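Local structure of HcgC (Methanococcus maripaludis S2, 5O4J) at residues L180-I185 with P203-F208. The protein is a SAM-dependent C-methyltransferase that probably methylates a pyridinol precursor during biosynthesis of the iron-guanylylpyridinol cofactor of [Fe]-hydrogenase. Numbering follows the deposited sequence.
Sequences LVVDII and PNLKYF
Ile185 fits its two branches against Leu205 and Pro203, and this carries most of the contact. Its CG2 methyl is one bump, and the CD1 methyl of Leu205 is another. With CG1 anti to the carbonyl carbon (chi1 -69°), CG2 is left anti to the backbone N and reaches the ring of Pro203, with CG2 3.6 Å from Pro203 CB. The same methyl also meets Leu205, 4.0 Å from its CD1. CG2 thus fills the hollow between Pro203 CB and the CD1 methyl of Leu205. The other branch of Ile185 runs alongside Leu205 in the opposite direction, and its CD1 ends 3.8 Å from Leu205 CD2. Each methyl of the leucine therefore faces a different branch of the isoleucine. Leu205 CD1 also lies 4.3 Å from Val182 CG1, one helical turn back, so it sits between Val182 CG1 and Ile185 CG2. No hydrogen bond crosses the contact; the fit is wholly apolar and buried. Leu205 CD2 also lies at the edge of the Phe208 ring, in its plane. Pro203 and Leu205 are the ends of an inverse gamma turn centred on Asn204. Ile202 and Pro203 of the second subunit pack on Val182 and Leu205, placing this apolar cluster at the subunit interface. The contact seats the loop between strand 198-203 and helix 208-213 on helix 177-193, with Ile21 of helix 18-37 against Ile185.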
loop_
_atom_site.group_PDB
_atom_site.type_symbol
_atom_site.label_atom_id
_atom_site.label_comp_id
_atom_site.label_asym_id
_atom_site.label_seq_id
_atom_site.Cartn_x
_atom_site.Cartn_y
_atom_site.Cartn_z
ATOM N N LEU A 180 17.659 -2.138 2.013
ATOM C CA LEU A 180 17.040 -1.224 2.963
ATOM C C LEU A 180 16.975 0.190 2.403
ATOM O O LEU A 180 15.961 0.878 2.567
ATOM C CB LEU A 180 17.803 -1.249 4.280
ATOM C CG LEU A 180 17.724 -2.575 5.034
ATOM C CD1 LEU A 180 18.756 -2.606 6.149
ATOM C CD2 LEU A 180 16.318 -2.799 5.566
ATOM N N VAL A 181 18.042 0.637 1.737
ATOM C CA VAL A 181 18.055 1.973 1.138
ATOM C C VAL A 181 16.963 2.087 0.079
ATOM O O VAL A 181 16.198 3.060 0.047
ATOM C CB VAL A 181 19.449 2.277 0.560
ATOM C CG1 VAL A 181 19.436 3.521 -0.325
ATOM C CG2 VAL A 181 20.469 2.419 1.685
ATOM N N VAL A 182 16.871 1.089 -0.799
ATOM C CA VAL A 182 15.839 1.072 -1.833
ATOM C C VAL A 182 14.456 1.152 -1.200
ATOM O O VAL A 182 13.607 1.947 -1.606
ATOM C CB VAL A 182 15.989 -0.196 -2.699
ATOM C CG1 VAL A 182 14.775 -0.395 -3.604
ATOM C CG2 VAL A 182 17.266 -0.112 -3.519
ATOM N N ASP A 183 14.211 0.326 -0.193
ATOM C CA ASP A 183 12.878 0.268 0.393
ATOM C C ASP A 183 12.544 1.548 1.157
ATOM O O ASP A 183 11.395 1.998 1.152
ATOM C CB ASP A 183 12.775 -0.957 1.291
ATOM C CG ASP A 183 12.736 -2.249 0.512
ATOM O OD1 ASP A 183 12.560 -2.231 -0.730
ATOM O OD2 ASP A 183 12.874 -3.309 1.156
ATOM N N ILE A 184 13.530 2.134 1.841
ATOM C CA ILE A 184 13.343 3.432 2.479
ATOM C C ILE A 184 12.893 4.455 1.450
ATOM O O ILE A 184 11.942 5.218 1.669
ATOM C CB ILE A 184 14.644 3.874 3.176
ATOM C CG1 ILE A 184 14.871 3.048 4.439
ATOM C CG2 ILE A 184 14.618 5.372 3.524
ATOM C CD1 ILE A 184 16.298 3.120 4.964
ATOM N N ILE A 185 13.577 4.491 0.312
ATOM C CA ILE A 185 13.242 5.477 -0.702
ATOM C C ILE A 185 11.864 5.193 -1.300
ATOM O O ILE A 185 11.057 6.113 -1.484
ATOM C CB ILE A 185 14.358 5.530 -1.768
ATOM C CG1 ILE A 185 15.621 6.137 -1.142
ATOM C CG2 ILE A 185 13.908 6.350 -2.967
ATOM C CD1 ILE A 185 16.876 6.056 -2.002
ATOM N N PRO A 203 11.823 8.467 -7.382
ATOM C CA PRO A 203 12.966 7.906 -6.654
ATOM C C PRO A 203 14.173 7.889 -7.576
ATOM O O PRO A 203 14.113 7.339 -8.678
ATOM C CB PRO A 203 12.505 6.494 -6.304
ATOM C CG PRO A 203 11.564 6.121 -7.427
ATOM C CD PRO A 203 10.990 7.409 -7.983
ATOM N N ASN A 204 15.259 8.518 -7.144
ATOM C CA ASN A 204 16.451 8.611 -7.984
ATOM C C ASN A 204 17.276 7.340 -7.822
ATOM O O ASN A 204 18.395 7.337 -7.304
ATOM C CB ASN A 204 17.236 9.857 -7.643
ATOM C CG ASN A 204 16.537 11.089 -8.120
ATOM O OD1 ASN A 204 16.133 11.157 -9.280
ATOM N ND2 ASN A 204 16.335 12.054 -7.225
ATOM N N LEU A 205 16.694 6.249 -8.316
ATOM C CA LEU A 205 17.249 4.918 -8.151
ATOM C C LEU A 205 17.731 4.353 -9.478
ATOM O O LEU A 205 17.253 4.718 -10.558
ATOM C CB LEU A 205 16.219 3.975 -7.531
ATOM C CG LEU A 205 15.861 4.294 -6.080
ATOM C CD1 LEU A 205 14.684 3.464 -5.604
ATOM C CD2 LEU A 205 17.078 4.029 -5.197
ATOM N N LYS A 206 18.695 3.453 -9.367
ATOM C CA LYS A 206 19.187 2.656 -10.482
ATOM C C LYS A 206 19.839 1.424 -9.880
ATOM O O LYS A 206 19.893 1.256 -8.658
ATOM C CB LYS A 206 20.167 3.441 -11.350
ATOM C CG LYS A 206 21.428 3.851 -10.592
ATOM C CD LYS A 206 22.512 4.388 -11.521
ATOM C CE LYS A 206 23.185 3.246 -12.279
ATOM N NZ LYS A 206 24.067 3.746 -13.354
ATOM N N TYR A 207 20.329 0.547 -10.746
ATOM C CA TYR A 207 20.947 -0.693 -10.292
ATOM C C TYR A 207 22.399 -0.402 -9.909
ATOM O O TYR A 207 23.351 -0.727 -10.624
ATOM C CB TYR A 207 20.814 -1.752 -11.376
ATOM C CG TYR A 207 21.432 -3.076 -11.034
ATOM C CD1 TYR A 207 21.111 -3.733 -9.854
ATOM C CD2 TYR A 207 22.318 -3.688 -11.900
ATOM C CE1 TYR A 207 21.683 -4.962 -9.542
ATOM C CE2 TYR A 207 22.894 -4.908 -11.595
ATOM C CZ TYR A 207 22.571 -5.536 -10.422
ATOM O OH TYR A 207 23.138 -6.751 -10.134
ATOM N N PHE A 208 22.553 0.279 -8.760
ATOM C CA PHE A 208 23.878 0.668 -8.284
ATOM C C PHE A 208 24.788 -0.539 -8.139
ATOM O O PHE A 208 26.007 -0.444 -8.318
ATOM C CB PHE A 208 23.791 1.356 -6.919
ATOM C CG PHE A 208 22.875 2.538 -6.869
ATOM C CD1 PHE A 208 23.249 3.757 -7.402
ATOM C CD2 PHE A 208 21.649 2.435 -6.237
ATOM C CE1 PHE A 208 22.398 4.846 -7.332
ATOM C CE2 PHE A 208 20.796 3.512 -6.164
ATOM C CZ PHE A 208 21.165 4.717 -6.710
#